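UV damage endonuclease (PDB 3TC3) is a manganese-binding DNA-repair enzyme that probably cuts DNA beside ultraviolet-induced and other lesions. Local coordinates at residues A[53-65]-A[75-87]. Sequence-based numbering, arbitrary orientation. Where two conformers were deposited one is given.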
loop_
_atom_site.group_PDB
_atom_site.type_symbol
_atom_site.label_atom_id
_atom_site.label_comp_id
_atom_site.label_asym_id
_atom_site.label_seq_id
_atom_site.Cartn_x
_atom_site.Cartn_y
_atom_site.Cartn_z
ATOM N N LYS A 53 -7.645 -9.000 21.433
ATOM C CA LYS A 53 -9.007 -8.591 21.245
ATOM C C LYS A 53 -9.138 -7.671 20.053
ATOM O O LYS A 53 -10.047 -7.871 19.274
ATOM C CB LYS A 53 -9.518 -7.880 22.491
ATOM C CG LYS A 53 -10.978 -7.529 22.499
ATOM C CD LYS A 53 -11.322 -7.178 23.937
ATOM C CE LYS A 53 -11.990 -5.803 23.939
ATOM N NZ LYS A 53 -13.456 -5.910 23.668
ATOM N N VAL A 54 -8.276 -6.674 19.922
ATOM C CA VAL A 54 -8.463 -5.741 18.805
ATOM C C VAL A 54 -7.945 -6.382 17.510
ATOM O O VAL A 54 -8.545 -6.176 16.502
ATOM C CB VAL A 54 -7.821 -4.388 19.129
ATOM C CG1 VAL A 54 -7.891 -3.393 17.926
ATOM C CG2 VAL A 54 -8.449 -3.799 20.393
ATOM N N SER A 55 -6.878 -7.200 17.574
ATOM C CA SER A 55 -6.470 -7.954 16.371
ATOM C C SER A 55 -7.575 -8.889 15.865
ATOM O O SER A 55 -7.868 -8.906 14.672
ATOM C CB SER A 55 -5.180 -8.731 16.641
ATOM O OG SER A 55 -4.096 -7.887 17.087
ATOM N N SER A 56 -8.196 -9.669 16.780
ATOM C CA SER A 56 -9.273 -10.503 16.364
ATOM C C SER A 56 -10.415 -9.703 15.733
ATOM O O SER A 56 -11.000 -10.178 14.763
ATOM C CB SER A 56 -9.766 -11.385 17.545
ATOM O OG SER A 56 -8.744 -12.299 17.849
ATOM N N SER A 57 -10.796 -8.568 16.317
ATOM C CA SER A 57 -11.947 -7.892 15.754
ATOM C C SER A 57 -11.518 -7.299 14.413
ATOM O O SER A 57 -12.311 -7.325 13.457
ATOM C CB SER A 57 -12.566 -6.790 16.597
ATOM O OG SER A 57 -11.632 -5.886 17.192
ATOM N N ASN A 58 -10.305 -6.792 14.333
ATOM C CA ASN A 58 -9.871 -6.271 13.031
ATOM C C ASN A 58 -9.905 -7.337 11.952
ATOM O O ASN A 58 -10.283 -7.059 10.787
ATOM C CB ASN A 58 -8.445 -5.682 13.105
ATOM C CG ASN A 58 -8.357 -4.286 13.762
ATOM O OD1 ASN A 58 -9.336 -3.500 13.784
ATOM N ND2 ASN A 58 -7.130 -3.900 14.145
ATOM N N LEU A 59 -9.413 -8.520 12.297
ATOM C CA LEU A 59 -9.262 -9.557 11.331
ATOM C C LEU A 59 -10.658 -10.074 10.908
ATOM O O LEU A 59 -10.864 -10.457 9.755
ATOM C CB LEU A 59 -8.362 -10.649 11.867
ATOM C CG LEU A 59 -6.871 -10.245 11.951
ATOM C CD1 LEU A 59 -6.106 -11.181 12.900
ATOM C CD2 LEU A 59 -6.249 -10.315 10.545
ATOM N N LEU A 60 -11.576 -10.259 11.874
ATOM C CA LEU A 60 -12.998 -10.579 11.547
ATOM C C LEU A 60 -13.573 -9.637 10.492
ATOM O O LEU A 60 -14.212 -10.055 9.489
ATOM C CB LEU A 60 -13.878 -10.486 12.804
ATOM C CG LEU A 60 -15.364 -10.894 12.541
ATOM C CD1 LEU A 60 -15.860 -11.863 13.602
ATOM C CD2 LEU A 60 -16.453 -9.765 12.251
ATOM N N CYS A 61 -13.376 -8.330 10.727
ATOM C CA CYS A 61 -13.865 -7.287 9.842
ATOM C C CYS A 61 -13.131 -7.361 8.529
ATOM O O CYS A 61 -13.763 -7.252 7.477
ATOM C CB CYS A 61 -13.640 -5.985 10.513
ATOM S SG CYS A 61 -14.914 -5.677 11.833
ATOM N N LEU A 62 -11.804 -7.586 8.572
ATOM C CA LEU A 62 -11.078 -7.797 7.269
ATOM C C LEU A 62 -11.667 -8.933 6.454
ATOM O O LEU A 62 -11.846 -8.758 5.262
ATOM C CB LEU A 62 -9.562 -8.030 7.549
ATOM C CG LEU A 62 -8.703 -8.265 6.269
ATOM C CD1 LEU A 62 -8.733 -7.113 5.195
ATOM C CD2 LEU A 62 -7.257 -8.537 6.702
ATOM N N LYS A 63 -12.016 -10.085 7.092
ATOM C CA LYS A 63 -12.600 -11.172 6.334
ATOM C C LYS A 63 -13.924 -10.722 5.758
ATOM O O LYS A 63 -14.179 -10.963 4.597
ATOM C CB LYS A 63 -12.845 -12.390 7.250
ATOM C CG LYS A 63 -13.427 -13.581 6.527
ATOM C CD LYS A 63 -12.502 -14.276 5.518
ATOM C CE LYS A 63 -13.240 -15.381 4.679
ATOM N NZ LYS A 63 -13.717 -16.582 5.510
ATOM N N ASN A 64 -14.716 -10.024 6.554
ATOM C CA ASN A 64 -16.014 -9.533 6.059
ATOM C C ASN A 64 -15.857 -8.550 4.883
ATOM O O ASN A 64 -16.596 -8.628 3.905
ATOM C CB ASN A 64 -16.800 -8.917 7.178
ATOM C CG ASN A 64 -17.331 -9.969 8.139
ATOM O OD1 ASN A 64 -17.398 -11.174 7.807
ATOM N ND2 ASN A 64 -17.642 -9.542 9.345
ATOM N N ILE A 65 -14.864 -7.655 4.984
ATOM C CA ILE A 65 -14.589 -6.786 3.884
ATOM C C ILE A 65 -14.193 -7.499 2.607
ATOM O O ILE A 65 -14.644 -7.110 1.506
ATOM C CB ILE A 65 -13.437 -5.763 4.343
ATOM C CG1 ILE A 65 -13.946 -4.773 5.375
ATOM C CG2 ILE A 65 -12.789 -5.059 3.090
ATOM C CD1 ILE A 65 -12.848 -3.836 5.935
ATOM N N LEU A 75 -11.206 -6.452 -6.493
ATOM C CA LEU A 75 -10.286 -7.615 -6.366
ATOM C C LEU A 75 -8.876 -7.196 -5.928
ATOM O O LEU A 75 -7.956 -7.989 -5.942
ATOM C CB LEU A 75 -10.218 -8.441 -7.656
ATOM C CG LEU A 75 -11.518 -9.165 -8.095
ATOM C CD1 LEU A 75 -11.211 -10.091 -9.190
ATOM C CD2 LEU A 75 -12.190 -9.778 -6.974
ATOM N N PHE A 76 -8.764 -5.957 -5.428
ATOM C CA PHE A 76 -7.453 -5.447 -4.891
ATOM C C PHE A 76 -7.824 -4.789 -3.527
ATOM O O PHE A 76 -8.892 -4.186 -3.349
ATOM C CB PHE A 76 -6.938 -4.400 -5.965
ATOM C CG PHE A 76 -5.547 -3.801 -5.716
ATOM C CD1 PHE A 76 -4.594 -4.375 -4.813
ATOM C CD2 PHE A 76 -5.196 -2.682 -6.523
ATOM C CE1 PHE A 76 -3.314 -3.767 -4.726
ATOM C CE2 PHE A 76 -3.938 -2.045 -6.423
ATOM C CZ PHE A 76 -2.961 -2.629 -5.506
ATOM N N PHE A 77 -6.924 -4.911 -2.545
ATOM C CA PHE A 77 -7.165 -4.273 -1.237
ATOM C C PHE A 77 -5.848 -3.932 -0.590
ATOM O O PHE A 77 -4.879 -4.676 -0.724
ATOM C CB PHE A 77 -7.957 -5.239 -0.319
ATOM C CG PHE A 77 -8.515 -4.537 0.882
ATOM C CD1 PHE A 77 -9.543 -3.554 0.740
ATOM C CD2 PHE A 77 -8.017 -4.828 2.209
ATOM C CE1 PHE A 77 -9.954 -2.839 1.908
ATOM C CE2 PHE A 77 -8.506 -4.132 3.343
ATOM C CZ PHE A 77 -9.531 -3.136 3.180
ATOM N N ARG A 78 -5.844 -2.824 0.135
ATOM C CA ARG A 78 -4.665 -2.395 0.937
ATOM C C ARG A 78 -4.979 -2.686 2.393
ATOM O O ARG A 78 -5.802 -2.020 3.002
ATOM C CB ARG A 78 -4.182 -0.936 0.707
ATOM C CG ARG A 78 -2.810 -0.716 1.496
ATOM C CD ARG A 78 -2.396 0.813 1.391
ATOM N NE ARG A 78 -2.124 1.187 -0.029
ATOM C CZ ARG A 78 -2.147 2.483 -0.382
ATOM N NH1 ARG A 78 -2.367 3.428 0.521
ATOM N NH2 ARG A 78 -1.910 2.818 -1.589
ATOM N N ILE A 79 -4.378 -3.745 2.944
ATOM C CA ILE A 79 -4.659 -4.126 4.368
ATOM C C ILE A 79 -4.066 -3.080 5.310
ATOM O O ILE A 79 -2.931 -2.607 5.125
ATOM C CB ILE A 79 -4.061 -5.487 4.644
ATOM C CG1 ILE A 79 -4.798 -6.528 3.816
ATOM C CG2 ILE A 79 -4.158 -5.825 6.165
ATOM C CD1 ILE A 79 -4.212 -8.002 3.974
ATOM N N SER A 80 -4.879 -2.721 6.295
ATOM C CA SER A 80 -4.445 -1.714 7.253
ATOM C C SER A 80 -3.196 -2.135 8.061
ATOM O O SER A 80 -3.104 -3.306 8.501
ATOM C CB SER A 80 -5.600 -1.477 8.282
ATOM O OG SER A 80 -5.091 -0.619 9.323
ATOM N N SER A 81 -2.281 -1.215 8.247
ATOM C CA SER A 81 -1.084 -1.447 9.138
ATOM C C SER A 81 -1.498 -1.550 10.577
ATOM O O SER A 81 -0.710 -2.049 11.419
ATOM C CB SER A 81 -0.027 -0.371 8.939
ATOM O OG SER A 81 0.354 -0.370 7.576
ATOM N N ASN A 82 -2.730 -1.131 10.902
ATOM C CA ASN A 82 -3.171 -1.283 12.330
ATOM C C ASN A 82 -3.689 -2.659 12.615
ATOM O O ASN A 82 -4.120 -2.940 13.772
ATOM C CB ASN A 82 -4.290 -0.244 12.613
ATOM C CG ASN A 82 -3.825 1.114 12.624
ATOM O OD1 ASN A 82 -2.640 1.393 12.821
ATOM N ND2 ASN A 82 -4.802 2.067 12.531
ATOM N N THR A 83 -3.681 -3.595 11.653
ATOM C CA THR A 83 -4.350 -4.914 11.808
ATOM C C THR A 83 -3.948 -5.543 13.159
ATOM O O THR A 83 -4.854 -5.936 13.915
ATOM C CB THR A 83 -3.996 -5.865 10.657
ATOM O OG1 THR A 83 -4.654 -5.315 9.484
ATOM C CG2 THR A 83 -4.538 -7.282 10.889
ATOM N N ILE A 84 -2.645 -5.644 13.394
ATOM C CA ILE A 84 -2.187 -6.092 14.756
ATOM C C ILE A 84 -1.624 -4.821 15.467
ATOM O O ILE A 84 -0.532 -4.364 15.153
ATOM C CB ILE A 84 -1.047 -7.074 14.644
ATOM C CG1 ILE A 84 -1.380 -8.214 13.683
ATOM C CG2 ILE A 84 -0.658 -7.583 16.137
ATOM C CD1 ILE A 84 -2.610 -9.108 14.107
ATOM N N PRO A 85 -2.386 -4.189 16.376
ATOM C CA PRO A 85 -1.926 -2.934 16.936
ATOM C C PRO A 85 -0.600 -2.931 17.652
ATOM O O PRO A 85 -0.461 -3.833 18.490
ATOM C CB PRO A 85 -3.065 -2.570 17.898
ATOM C CG PRO A 85 -4.236 -3.205 17.373
ATOM C CD PRO A 85 -3.701 -4.587 16.897
ATOM N N LEU A 86 0.280 -1.942 17.401
ATOM C CA LEU A 86 1.564 -1.823 18.100
ATOM C C LEU A 86 2.525 -2.996 17.890
ATOM O O LEU A 86 3.534 -3.121 18.594
ATOM C CB LEU A 86 1.379 -1.577 19.638
ATOM C CG LEU A 86 0.576 -0.316 19.951
ATOM C CD1 LEU A 86 0.197 -0.444 21.461
ATOM C CD2 LEU A 86 1.498 0.900 19.627
ATOM N N ALA A 87 2.301 -3.783 16.818
ATOM C CA ALA A 87 3.112 -4.997 16.593
ATOM C C ALA A 87 4.611 -4.806 16.511
ATOM O O ALA A 87 5.361 -5.731 16.869
ATOM C CB ALA A 87 2.634 -5.732 15.312
#
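L59 and T83 are packed tightly: methyl CD2 of L59 presses on CG2 of T83 at 3.5 Å, closer than usual for two carbons, and the side chains cross at about a right angle. With CG2 anti to the backbone N of T83, OG1 is turned back into its own loop, where it donates to S80 O; the backbone N of T83 uses the same acceptor within the type I turn 80-83. The T83 carbonyl faces the helix. N58 ND2 donates to T83 O (3.1 Å) along an almost straight N-H (176°), the oxygen lying in the amide plane of N58 but the donor standing above the carbonyl plane. K39 donates to N58 OD1, so both ends of the amide are held. S55 CA adds a CA-H...O contact to T83 O; S55 OG, hydrogen-bonded to V51 O in its own helix, packs against I84 and P85 CD (3.3 Å). V54 CG1 reaches P85 CG at 3.7 Å.

The protein is a TIM barrel; helix 48-71 here covers the outside of strand 76-78 and the loop that follows it. From that strand F77 points outward to the helix, while R78 makes salt bridges with the manganese ligands D251 and E288. I65 CG2 sits over one face of the F77 ring, 4.1 Å from its centroid, and L62 CD1 comes obliquely to F77 CE2 at 3.5 Å.

Between L62 CD2 and I79 CD1 the gap is wider, 4.1 Å, and M153 of helix 133-153 packs on both residues. L59 CD1 and I84 CD1 are likewise distant (4.2 Å), the latter lying close to S55 instead. The partly exposed N82 lies at the margin, its ND2 hydrogen-bonded to the D38 backbone carbonyl.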